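Local structure of L-Ala-D/L-Glu epimerase, a muconate lactonizing enzyme (Klebsiella pneumoniae subsp. pneumoniae MGH 78578, 3FCP) at residues S70-Y75 with S107-A112; L169-R174 with L180-A185; Y271-A276 with N282-L287; V341-A346 with L358-D363. The protein is a member of the muconate lactonizing enzyme branch of the enolase superfamily, built from a capping N-terminal domain and a magnesium-binding barrel domain. All coordinates share one frame; numbering follows the deposited sequence.

Interaction 1: S70-Y75 with S107-A112; sequences SAITHY and SAIETA
Within segments 70-75 and 107-112 the backbones are nearest at Ile72 and Ile109, whose CA atoms lie 8.1 Å apart, a spacing that leaves the side chains to bridge the interval. Ile72 takes part in both contacts, one with each branch. Its longer arm runs extended from CA to CD1 (chi2 170°), and that terminal methyl reaches the CB of Ala108 at 4.5 Å. Its short CG2 branch meets Ile109 CD1 at 4.4 Å. Ile109 instead bends its ethyl arm (chi2 -61°), so CD1 is tucked beside its own stem and meets the neighbour with a compact end. A branched isoleucine suits the place because it can serve two partners at once, while Ala108, with only its CB, leaves room for the longer arm to end beside the helix. The contact is light and entirely apolar. It belongs to the alpha+beta capping domain of the enolase superfamily, in which helices pack on a three-stranded antiparallel sheet: Ile72 also rests on Ile10 and Val36, and both Ala108 and Ile109 rest on Val38. Away from this interface the helices look after their own polar groups. Ser107 O takes two donors from one residue, Thr111 N at 2.9 Å and Thr111 OG1 at 2.7 Å, arriving from opposite faces of the carbonyl plane, so the threonine hydroxyl is satisfied inside its helix. Helix 65-80 widens into a pi-type turn at 71-75, and Tyr75, at the end of that turn, bonds through OH to Glu66 OE1 of the second subunit.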
loop_
_atom_site.group_PDB
_atom_site.type_symbol
_atom_site.label_atom_id
_atom_site.label_comp_id
_atom_site.label_asym_id
_atom_site.label_seq_id
_atom_site.Cartn_x
_atom_site.Cartn_y
_atom_site.Cartn_z
ATOM N N SER A 70 20.307 38.835 -11.355
ATOM C CA SER A 70 20.578 39.198 -9.971
ATOM C C SER A 70 21.341 38.087 -9.244
ATOM O O SER A 70 22.313 38.356 -8.547
ATOM C CB SER A 70 19.256 39.474 -9.243
ATOM O OG SER A 70 19.458 39.587 -7.846
ATOM N N ALA A 71 20.897 36.842 -9.407
ATOM C CA ALA A 71 21.558 35.707 -8.761
ATOM C C ALA A 71 23.022 35.626 -9.196
ATOM O O ALA A 71 23.910 35.403 -8.380
ATOM C CB ALA A 71 20.837 34.410 -9.106
ATOM N N ILE A 72 23.266 35.821 -10.487
ATOM C CA ILE A 72 24.623 35.770 -11.018
ATOM C C ILE A 72 25.500 36.906 -10.489
ATOM O O ILE A 72 26.606 36.675 -9.999
ATOM C CB ILE A 72 24.603 35.818 -12.562
ATOM C CG1 ILE A 72 23.954 34.538 -13.096
ATOM C CG2 ILE A 72 26.027 35.995 -13.109
ATOM C CD1 ILE A 72 23.650 34.558 -14.576
ATOM N N THR A 73 24.998 38.131 -10.582
ATOM C CA THR A 73 25.743 39.307 -10.134
ATOM C C THR A 73 26.016 39.375 -8.632
ATOM O O THR A 73 27.166 39.490 -8.210
ATOM C CB THR A 73 25.012 40.614 -10.532
ATOM O OG1 THR A 73 24.862 40.663 -11.957
ATOM C CG2 THR A 73 25.812 41.841 -10.065
ATOM N N HIS A 74 24.959 39.294 -7.829
ATOM C CA HIS A 74 25.092 39.411 -6.380
ATOM C C HIS A 74 25.524 38.203 -5.569
ATOM O O HIS A 74 26.077 38.369 -4.485
ATOM C CB HIS A 74 23.786 39.925 -5.777
ATOM C CG HIS A 74 23.419 41.304 -6.219
ATOM N ND1 HIS A 74 22.836 41.565 -7.441
ATOM C CD2 HIS A 74 23.567 42.504 -5.608
ATOM C CE1 HIS A 74 22.641 42.867 -7.563
ATOM N NE2 HIS A 74 23.076 43.458 -6.465
ATOM N N TYR A 75 25.284 36.998 -6.077
ATOM C CA TYR A 75 25.620 35.803 -5.313
ATOM C C TYR A 75 26.629 34.846 -5.931
ATOM O O TYR A 75 27.640 34.530 -5.310
ATOM C CB TYR A 75 24.322 35.063 -4.968
ATOM C CG TYR A 75 23.416 35.892 -4.082
ATOM C CD1 TYR A 75 23.665 36.007 -2.715
ATOM C CD2 TYR A 75 22.365 36.631 -4.624
ATOM C CE1 TYR A 75 22.890 36.842 -1.905
ATOM C CE2 TYR A 75 21.585 37.474 -3.823
ATOM C CZ TYR A 75 21.856 37.575 -2.466
ATOM O OH TYR A 75 21.116 38.425 -1.674
ATOM N N SER A 107 22.718 27.006 -14.235
ATOM C CA SER A 107 22.911 26.386 -15.540
ATOM C C SER A 107 23.781 27.244 -16.466
ATOM O O SER A 107 24.609 26.716 -17.213
ATOM C CB SER A 107 21.559 26.123 -16.202
ATOM O OG SER A 107 21.740 25.697 -17.538
ATOM N N ALA A 108 23.583 28.557 -16.430
ATOM C CA ALA A 108 24.378 29.462 -17.263
ATOM C C ALA A 108 25.844 29.373 -16.839
ATOM O O ALA A 108 26.742 29.307 -17.678
ATOM C CB ALA A 108 23.872 30.902 -17.124
ATOM N N ILE A 109 26.079 29.366 -15.531
ATOM C CA ILE A 109 27.436 29.277 -14.996
ATOM C C ILE A 109 28.094 27.925 -15.293
ATOM O O ILE A 109 29.261 27.864 -15.692
ATOM C CB ILE A 109 27.447 29.494 -13.458
ATOM C CG1 ILE A 109 26.978 30.915 -13.124
ATOM C CG2 ILE A 109 28.846 29.225 -12.903
ATOM C CD1 ILE A 109 27.852 32.013 -13.717
ATOM N N GLU A 110 27.353 26.840 -15.087
ATOM C CA GLU A 110 27.897 25.507 -15.337
ATOM C C GLU A 110 28.251 25.374 -16.811
ATOM O O GLU A 110 29.266 24.771 -17.170
ATOM C CB GLU A 110 26.885 24.421 -14.943
ATOM C CG GLU A 110 27.461 23.019 -14.992
ATOM C CD GLU A 110 26.471 21.952 -14.558
ATOM O OE1 GLU A 110 25.776 21.385 -15.424
ATOM O OE2 GLU A 110 26.388 21.687 -13.344
ATOM N N THR A 111 27.411 25.947 -17.667
ATOM C CA THR A 111 27.645 25.892 -19.103
ATOM C C THR A 111 28.953 26.600 -19.444
ATOM O O THR A 111 29.788 26.069 -20.184
ATOM C CB THR A 111 26.500 26.573 -19.883
ATOM O OG1 THR A 111 25.272 25.871 -19.640
ATOM C CG2 THR A 111 26.802 26.574 -21.391
ATOM N N ALA A 112 29.133 27.795 -18.888
ATOM C CA ALA A 112 30.334 28.581 -19.146
ATOM C C ALA A 112 31.577 27.860 -18.634
ATOM O O ALA A 112 32.621 27.852 -19.298
ATOM C CB ALA A 112 30.206 29.965 -18.492
#

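Interaction 2: L169-R174 with L180-A185; sequences LKIGAR and LRHTRA
Ile171 and His182 are brought together by their first torsions. Ile171 holds CG1 between its backbone N and carbonyl carbon (chi1 56°), which leaves CG2 as the methyl that faces the helix. His182 carries its ring anti to the backbone N (chi1 167°), swinging it out from helix 180-185 toward the strand's end. CG2 of Ile171 thus arrives at the ring edge, near its plane, 4.1 Å from His182 CD2. Two residues earlier on the strand, the CD1 methyl of Leu169 comes within 4.0 Å of OG1 of Thr183, the neighbour of His182 on the helix, the two side chains crossing at about a right angle. Thr183 is small enough to fit against Leu169, Val198 and Leu216. Leu169 and Ile171 point to the helix and Lys170, between them, points the other way, to the barrel interior; the alternation carries on past the strand's last residue. This is the first half of a beta-alpha-beta unit of the barrel, strand 166-170, helix 176-189, strand 195-199. A water joins the segments: it donates to Lys170 O at 3.1 Å and is hydrogen-bonded to His182 NE2 at 2.9 Å, at the edge of the ring and in its plane. With ND1 hydrogen-bonded to Thr148 OG1, both ring nitrogens are engaged, which probably holds the imidazole in its rotation while its carbon edge stays against the isoleucine.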
loop_
_atom_site.group_PDB
_atom_site.type_symbol
_atom_site.label_atom_id
_atom_site.label_comp_id
_atom_site.label_asym_id
_atom_site.label_seq_id
_atom_site.Cartn_x
_atom_site.Cartn_y
_atom_site.Cartn_z
ATOM N N LEU A 169 2.215 19.882 -30.438
ATOM C CA LEU A 169 1.122 20.846 -30.471
ATOM C C LEU A 169 0.847 21.391 -29.082
ATOM O O LEU A 169 0.742 20.633 -28.113
ATOM C CB LEU A 169 -0.156 20.200 -31.012
ATOM C CG LEU A 169 -0.040 19.107 -32.074
ATOM C CD1 LEU A 169 -1.444 18.722 -32.536
ATOM C CD2 LEU A 169 0.807 19.576 -33.235
ATOM N N LYS A 170 0.738 22.708 -28.975
ATOM C CA LYS A 170 0.456 23.304 -27.683
ATOM C C LYS A 170 -1.038 23.549 -27.574
ATOM O O LYS A 170 -1.663 24.096 -28.487
ATOM C CB LYS A 170 1.245 24.604 -27.501
ATOM C CG LYS A 170 2.757 24.373 -27.520
ATOM C CD LYS A 170 3.513 25.289 -26.560
ATOM C CE LYS A 170 3.187 24.978 -25.102
ATOM N NZ LYS A 170 4.014 25.803 -24.158
ATOM N N ILE A 171 -1.610 23.110 -26.461
ATOM C CA ILE A 171 -3.033 23.268 -26.220
ATOM C C ILE A 171 -3.232 23.588 -24.752
ATOM O O ILE A 171 -2.261 23.715 -24.009
ATOM C CB ILE A 171 -3.799 21.977 -26.562
ATOM C CG1 ILE A 171 -3.220 20.805 -25.762
ATOM C CG2 ILE A 171 -3.697 21.692 -28.057
ATOM C CD1 ILE A 171 -3.947 19.491 -25.962
ATOM N N GLY A 172 -4.490 23.712 -24.340
ATOM C CA GLY A 172 -4.787 24.016 -22.955
ATOM C C GLY A 172 -5.211 25.457 -22.739
ATOM O O GLY A 172 -5.521 25.850 -21.618
ATOM N N ALA A 173 -5.237 26.245 -23.809
ATOM C CA ALA A 173 -5.624 27.653 -23.716
ATOM C C ALA A 173 -7.092 27.870 -24.069
ATOM O O ALA A 173 -7.633 28.955 -23.862
ATOM C CB ALA A 173 -4.740 28.499 -24.634
ATOM N N ARG A 174 -7.734 26.838 -24.605
ATOM C CA ARG A 174 -9.138 26.928 -24.983
ATOM C C ARG A 174 -9.960 25.840 -24.299
ATOM O O ARG A 174 -9.422 25.035 -23.540
ATOM C CB ARG A 174 -9.277 26.805 -26.501
ATOM C CG ARG A 174 -8.584 27.914 -27.277
ATOM C CD ARG A 174 -8.825 27.763 -28.769
ATOM N NE ARG A 174 -8.298 28.890 -29.535
ATOM C CZ ARG A 174 -7.005 29.165 -29.683
ATOM N NH1 ARG A 174 -6.085 28.394 -29.114
ATOM N NH2 ARG A 174 -6.631 30.214 -30.403
ATOM N N LEU A 180 -9.506 19.670 -28.474
ATOM C CA LEU A 180 -9.518 18.300 -28.981
ATOM C C LEU A 180 -9.842 18.253 -30.472
ATOM O O LEU A 180 -9.308 17.419 -31.202
ATOM C CB LEU A 180 -10.525 17.434 -28.202
ATOM C CG LEU A 180 -10.187 17.116 -26.741
ATOM C CD1 LEU A 180 -11.280 16.247 -26.131
ATOM C CD2 LEU A 180 -8.850 16.404 -26.672
ATOM N N ARG A 181 -10.723 19.140 -30.922
ATOM C CA ARG A 181 -11.085 19.187 -32.340
ATOM C C ARG A 181 -9.888 19.718 -33.117
ATOM O O ARG A 181 -9.616 19.289 -34.240
ATOM C CB ARG A 181 -12.303 20.092 -32.548
ATOM C CG ARG A 181 -13.580 19.522 -31.949
ATOM C CD ARG A 181 -14.736 20.511 -31.970
ATOM N NE ARG A 181 -15.048 20.997 -33.312
ATOM C CZ ARG A 181 -14.456 22.038 -33.890
ATOM N NH1 ARG A 181 -13.515 22.714 -33.245
ATOM N NH2 ARG A 181 -14.808 22.406 -35.116
ATOM N N HIS A 182 -9.177 20.657 -32.501
ATOM C CA HIS A 182 -7.982 21.244 -33.098
ATOM C C HIS A 182 -6.939 20.146 -33.304
ATOM O O HIS A 182 -6.415 19.970 -34.403
ATOM C CB HIS A 182 -7.423 22.328 -32.169
ATOM C CG HIS A 182 -6.036 22.778 -32.513
ATOM N ND1 HIS A 182 -5.749 23.526 -33.635
ATOM C CD2 HIS A 182 -4.856 22.600 -31.868
ATOM C CE1 HIS A 182 -4.455 23.793 -33.665
ATOM N NE2 HIS A 182 -3.889 23.242 -32.605
ATOM N N THR A 183 -6.651 19.397 -32.245
ATOM C CA THR A 183 -5.658 18.336 -32.329
ATOM C C THR A 183 -6.091 17.216 -33.272
ATOM O O THR A 183 -5.284 16.713 -34.050
ATOM C CB THR A 183 -5.317 17.764 -30.918
ATOM O OG1 THR A 183 -4.478 16.606 -31.056
ATOM C CG2 THR A 183 -6.571 17.379 -30.177
ATOM N N ARG A 184 -7.363 16.834 -33.222
ATOM C CA ARG A 184 -7.854 15.774 -34.101
ATOM C C ARG A 184 -7.638 16.153 -35.568
ATOM O O ARG A 184 -7.219 15.322 -36.376
ATOM C CB ARG A 184 -9.341 15.510 -33.854
ATOM C CG ARG A 184 -9.888 14.321 -34.640
ATOM C CD ARG A 184 -11.379 14.133 -34.404
ATOM N NE ARG A 184 -11.685 13.877 -32.998
ATOM C CZ ARG A 184 -11.335 12.771 -32.344
ATOM N NH1 ARG A 184 -11.656 12.627 -31.062
ATOM N NH2 ARG A 184 -10.670 11.806 -32.969
ATOM N N ALA A 185 -7.916 17.412 -35.903
ATOM C CA ALA A 185 -7.745 17.899 -37.272
ATOM C C ALA A 185 -6.295 17.759 -37.727
ATOM O O ALA A 185 -6.019 17.311 -38.846
ATOM C CB ALA A 185 -8.182 19.360 -37.366
HETATM O O HOH W 1 -1.284 23.251 -31.420
#

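Interaction 3: Y271-A276 with N282-L287; sequences YALKIA and NSVLAL
Val284 is a two-pronged wedge that fits where strand 270-273 gives way to helix 275-278. Its CG2 prong settles into the hollow between Leu273 CB, at 3.9 Å, and the carbonyl oxygen of Lys274, while the CG1 prong leans on Ile275 CG2 at 4.2 Å. Three residues on, and so on the same side of the helix, Leu287 opens its fork over the strand. CD1 meets Leu273 CD2 at 3.7 Å, the two leucines sliding past each other in opposite directions, and CD2 approaches the Tyr271 ring obliquely, 3.8 Å from its CD2. The branched ends interlock because Leu287 stands anti to its backbone N (chi1 -152°), which lays the fork between the two strand side chains. Strand 271-273 and helix 283-287 run nearly antiparallel (169°), with axes 9.8 Å apart, the relation of a strand to the outer helix that follows it in a beta/alpha barrel. Strand alternation then sorts the residues: Tyr271 and Leu273 point out to the helix, Ala272 away from it. Lys274, right before helix 275-278, also points away and reaches the interior, where NZ is hydrogen-bonded to Asp250, a magnesium ligand. Trp317 of helix 307-317 packs on both Leu273 and Val284, and Leu262 and Ala263 of helix 256-264 press on Tyr271. The tyrosine can span this greasy layer because its OH is hydrogen-bonded to Gly259 O at the far end.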
loop_
_atom_site.group_PDB
_atom_site.type_symbol
_atom_site.label_atom_id
_atom_site.label_comp_id
_atom_site.label_asym_id
_atom_site.label_seq_id
_atom_site.Cartn_x
_atom_site.Cartn_y
_atom_site.Cartn_z
ATOM N N TYR A 271 10.608 11.741 -19.136
ATOM C CA TYR A 271 10.932 13.019 -18.510
ATOM C C TYR A 271 11.484 14.010 -19.536
ATOM O O TYR A 271 12.305 13.657 -20.397
ATOM C CB TYR A 271 11.996 12.864 -17.410
ATOM C CG TYR A 271 11.570 12.164 -16.138
ATOM C CD1 TYR A 271 10.222 11.975 -15.823
ATOM C CD2 TYR A 271 12.528 11.743 -15.210
ATOM C CE1 TYR A 271 9.839 11.393 -14.622
ATOM C CE2 TYR A 271 12.155 11.161 -14.000
ATOM C CZ TYR A 271 10.809 10.990 -13.714
ATOM O OH TYR A 271 10.435 10.411 -12.527
ATOM N N ALA A 272 11.034 15.256 -19.436
ATOM C CA ALA A 272 11.519 16.312 -20.318
ATOM C C ALA A 272 12.751 16.907 -19.643
ATOM O O ALA A 272 12.630 17.775 -18.782
ATOM C CB ALA A 272 10.448 17.397 -20.502
ATOM N N LEU A 273 13.933 16.430 -20.018
ATOM C CA LEU A 273 15.172 16.947 -19.444
ATOM C C LEU A 273 15.415 18.370 -19.955
ATOM O O LEU A 273 15.219 18.652 -21.139
ATOM C CB LEU A 273 16.362 16.069 -19.852
ATOM C CG LEU A 273 16.303 14.562 -19.599
ATOM C CD1 LEU A 273 17.532 13.887 -20.209
ATOM C CD2 LEU A 273 16.235 14.301 -18.102
ATOM N N LYS A 274 15.814 19.269 -19.058
ATOM C CA LYS A 274 16.126 20.649 -19.435
ATOM C C LYS A 274 17.283 21.110 -18.561
ATOM O O LYS A 274 17.222 20.992 -17.340
ATOM C CB LYS A 274 14.913 21.568 -19.231
ATOM C CG LYS A 274 13.730 21.251 -20.157
ATOM C CD LYS A 274 12.614 22.274 -20.024
ATOM C CE LYS A 274 11.443 21.936 -20.960
ATOM N NZ LYS A 274 10.371 22.951 -20.871
ATOM N N ILE A 275 18.339 21.640 -19.172
ATOM C CA ILE A 275 19.477 22.064 -18.368
ATOM C C ILE A 275 19.105 23.167 -17.381
ATOM O O ILE A 275 19.625 23.193 -16.259
ATOM C CB ILE A 275 20.692 22.505 -19.250
ATOM C CG1 ILE A 275 20.373 23.768 -20.047
ATOM C CG2 ILE A 275 21.082 21.371 -20.194
ATOM C CD1 ILE A 275 21.587 24.288 -20.846
ATOM N N ALA A 276 18.182 24.047 -17.779
ATOM C CA ALA A 276 17.745 25.152 -16.918
ATOM C C ALA A 276 17.071 24.679 -15.631
ATOM O O ALA A 276 17.238 25.292 -14.573
ATOM C CB ALA A 276 16.792 26.082 -17.685
ATOM N N ASN A 282 25.830 19.304 -17.008
ATOM C CA ASN A 282 26.312 18.161 -16.229
ATOM C C ASN A 282 25.279 17.746 -15.186
ATOM O O ASN A 282 24.991 16.554 -15.012
ATOM C CB ASN A 282 27.643 18.479 -15.531
ATOM C CG ASN A 282 28.231 17.263 -14.821
ATOM O OD1 ASN A 282 28.584 17.324 -13.641
ATOM N ND2 ASN A 282 28.343 16.154 -15.540
ATOM N N SER A 283 24.716 18.732 -14.495
ATOM C CA SER A 283 23.714 18.464 -13.462
ATOM C C SER A 283 22.504 17.700 -13.993
ATOM O O SER A 283 21.955 16.838 -13.305
ATOM C CB SER A 283 23.245 19.776 -12.826
ATOM O OG SER A 283 24.290 20.378 -12.082
ATOM N N VAL A 284 22.089 18.002 -15.218
ATOM C CA VAL A 284 20.929 17.323 -15.783
ATOM C C VAL A 284 21.177 15.826 -16.000
ATOM O O VAL A 284 20.232 15.035 -16.031
ATOM C CB VAL A 284 20.493 17.971 -17.130
ATOM C CG1 VAL A 284 21.486 17.626 -18.229
ATOM C CG2 VAL A 284 19.076 17.510 -17.496
ATOM N N LEU A 285 22.444 15.435 -16.135
ATOM C CA LEU A 285 22.787 14.031 -16.347
ATOM C C LEU A 285 22.425 13.128 -15.167
ATOM O O LEU A 285 22.156 11.938 -15.359
ATOM C CB LEU A 285 24.282 13.889 -16.674
ATOM C CG LEU A 285 24.720 14.628 -17.943
ATOM C CD1 LEU A 285 26.222 14.463 -18.151
ATOM C CD2 LEU A 285 23.956 14.080 -19.141
ATOM N N ALA A 286 22.416 13.678 -13.951
ATOM C CA ALA A 286 22.048 12.874 -12.781
ATOM C C ALA A 286 20.567 12.493 -12.901
ATOM O O ALA A 286 20.174 11.358 -12.630
ATOM C CB ALA A 286 22.291 13.660 -11.485
ATOM N N LEU A 287 19.748 13.454 -13.315
ATOM C CA LEU A 287 18.318 13.219 -13.493
ATOM C C LEU A 287 18.149 12.161 -14.585
ATOM O O LEU A 287 17.329 11.248 -14.469
ATOM C CB LEU A 287 17.625 14.510 -13.937
ATOM C CG LEU A 287 16.152 14.779 -13.615
ATOM C CD1 LEU A 287 15.577 15.629 -14.735
ATOM C CD2 LEU A 287 15.353 13.493 -13.432
#

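Interaction 4: V341-A346 with L358-D363; sequences VPLTFA and LGVELD
The flat groups meeting here are peptides and not rings: the carbonyl of Val341 points its oxygen almost straight at the CG1 methyl of Val360, 4.3 Å away, while the amide N-H groups of Val341 and Glu361 face a shared water. The segments lie in the C-terminal part of the enolase-type barrel domain, by the short antiparallel strands 345-346 and 349-351 that extend the barrel's sheet. Glu361 and Asp363 pair by backbone hydrogen bonds with Ser340 and Ile338; toward Val360 and Leu343 the two chains diverge. The same CG1 of Val360 receives Leu343 CD2 at 4.4 Å, so one methyl lies near both a carbonyl oxygen and a leucine methyl. Leucine suits this place because its long stem covers the distance that the diverging backbones open up, and a beta-branched valine presents its methyl close to its own chain. Thr307 of helix 307-317 lies against both Leu343 and Val360, and Val311 adds to the bed under the leucine. Where the segments start to separate, the water accepts from Val341 N at 3.0 Å and from Glu361 N at 2.8 Å.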
loop_
_atom_site.group_PDB
_atom_site.type_symbol
_atom_site.label_atom_id
_atom_site.label_comp_id
_atom_site.label_asym_id
_atom_site.label_seq_id
_atom_site.Cartn_x
_atom_site.Cartn_y
_atom_site.Cartn_z
ATOM N N VAL A 341 28.489 32.525 -35.307
ATOM C CA VAL A 341 28.011 31.521 -36.260
ATOM C C VAL A 341 26.931 30.618 -35.645
ATOM O O VAL A 341 27.164 29.946 -34.637
ATOM C CB VAL A 341 29.176 30.637 -36.756
ATOM C CG1 VAL A 341 28.662 29.589 -37.738
ATOM C CG2 VAL A 341 30.242 31.504 -37.405
ATOM N N PRO A 342 25.733 30.592 -36.251
ATOM C CA PRO A 342 24.631 29.767 -35.747
ATOM C C PRO A 342 24.811 28.282 -36.055
ATOM O O PRO A 342 25.672 27.903 -36.851
ATOM C CB PRO A 342 23.421 30.351 -36.460
ATOM C CG PRO A 342 23.995 30.702 -37.803
ATOM C CD PRO A 342 25.311 31.364 -37.436
ATOM N N LEU A 343 23.998 27.450 -35.408
ATOM C CA LEU A 343 24.034 26.006 -35.617
ATOM C C LEU A 343 23.384 25.705 -36.963
ATOM O O LEU A 343 22.574 26.488 -37.452
ATOM C CB LEU A 343 23.240 25.293 -34.518
ATOM C CG LEU A 343 23.716 25.467 -33.075
ATOM C CD1 LEU A 343 22.666 24.913 -32.123
ATOM C CD2 LEU A 343 25.040 24.761 -32.892
ATOM N N THR A 344 23.726 24.573 -37.562
ATOM C CA THR A 344 23.119 24.216 -38.833
ATOM C C THR A 344 22.013 23.189 -38.606
ATOM O O THR A 344 22.245 22.116 -38.041
ATOM C CB THR A 344 24.156 23.634 -39.815
ATOM O OG1 THR A 344 24.478 22.292 -39.435
ATOM C CG2 THR A 344 25.425 24.470 -39.801
ATOM N N PHE A 345 20.804 23.543 -39.029
ATOM C CA PHE A 345 19.644 22.669 -38.910
ATOM C C PHE A 345 19.318 22.183 -40.321
ATOM O O PHE A 345 19.547 22.904 -41.292
ATOM C CB PHE A 345 18.443 23.441 -38.357
ATOM C CG PHE A 345 18.576 23.839 -36.908
ATOM C CD1 PHE A 345 17.956 23.088 -35.907
ATOM C CD2 PHE A 345 19.292 24.976 -36.547
ATOM C CE1 PHE A 345 18.044 23.468 -34.571
ATOM C CE2 PHE A 345 19.388 25.366 -35.211
ATOM C CZ PHE A 345 18.760 24.609 -34.220
ATOM N N ALA A 346 18.793 20.969 -40.435
ATOM C CA ALA A 346 18.436 20.417 -41.736
ATOM C C ALA A 346 17.800 19.046 -41.592
ATOM O O ALA A 346 18.167 18.269 -40.706
ATOM C CB ALA A 346 19.670 20.320 -42.624
ATOM N N LEU A 358 31.865 24.593 -26.292
ATOM C CA LEU A 358 30.509 24.512 -26.824
ATOM C C LEU A 358 30.519 24.482 -28.346
ATOM O O LEU A 358 29.628 23.906 -28.974
ATOM C CB LEU A 358 29.686 25.712 -26.355
ATOM C CG LEU A 358 29.358 25.795 -24.865
ATOM C CD1 LEU A 358 28.885 27.197 -24.526
ATOM C CD2 LEU A 358 28.285 24.763 -24.525
ATOM N N GLY A 359 31.517 25.129 -28.940
ATOM C CA GLY A 359 31.594 25.173 -30.389
ATOM C C GLY A 359 30.971 26.433 -30.975
ATOM O O GLY A 359 30.809 26.539 -32.185
ATOM N N VAL A 360 30.595 27.381 -30.121
ATOM C CA VAL A 360 30.022 28.639 -30.589
ATOM C C VAL A 360 30.776 29.780 -29.933
ATOM O O VAL A 360 31.273 29.650 -28.809
ATOM C CB VAL A 360 28.509 28.760 -30.268
ATOM C CG1 VAL A 360 27.732 27.695 -31.040
ATOM C CG2 VAL A 360 28.269 28.626 -28.775
ATOM N N GLU A 361 30.860 30.902 -30.637
ATOM C CA GLU A 361 31.592 32.064 -30.144
ATOM C C GLU A 361 30.683 33.281 -30.022
ATOM O O GLU A 361 29.757 33.466 -30.814
ATOM C CB GLU A 361 32.741 32.378 -31.108
ATOM C CG GLU A 361 33.983 32.965 -30.465
ATOM C CD GLU A 361 34.757 31.941 -29.649
ATOM O OE1 GLU A 361 34.244 31.499 -28.602
ATOM O OE2 GLU A 361 35.878 31.572 -30.060
ATOM N N LEU A 362 30.966 34.120 -29.035
ATOM C CA LEU A 362 30.189 35.328 -28.802
ATOM C C LEU A 362 30.520 36.417 -29.825
ATOM O O LEU A 362 31.690 36.660 -30.130
ATOM C CB LEU A 362 30.483 35.847 -27.397
ATOM C CG LEU A 362 29.437 36.699 -26.687
ATOM C CD1 LEU A 362 28.149 35.901 -26.534
ATOM C CD2 LEU A 362 29.974 37.114 -25.320
ATOM N N ASP A 363 29.486 37.053 -30.368
ATOM C CA ASP A 363 29.657 38.142 -31.330
ATOM C C ASP A 363 29.478 39.406 -30.493
ATOM O O ASP A 363 28.351 39.850 -30.266
ATOM C CB ASP A 363 28.577 38.081 -32.415
ATOM C CG ASP A 363 28.742 39.167 -33.475
ATOM O OD1 ASP A 363 29.160 40.294 -33.129
ATOM O OD2 ASP A 363 28.432 38.897 -34.657
HETATM O O HOH W 2 29.433 30.910 -32.989
#

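Overall arrangement
Along the chain the contacts follow one another in series: interaction 1 in the N-terminal capping domain, then interactions 2, 3 and 4 in the barrel domain. Interactions 1 and 2 lie on opposite sides of the chain's centre, 37 Å apart between centres. Interactions 2 and 3 rest on parallel barrel strands of the mixed sheet; interaction 4 reaches its antiparallel edge, strand 345-346, and none of the three touches another. The domains are joined by other residues of the helix of interaction 1: Glu110 meets Asn282 and Ser283 of interaction 3, probably through two hydrogen bonds, and Thr111 packs on Leu358 of interaction 4. Helix 103-121 thus contributes to the junction between the capping domain and the barrel.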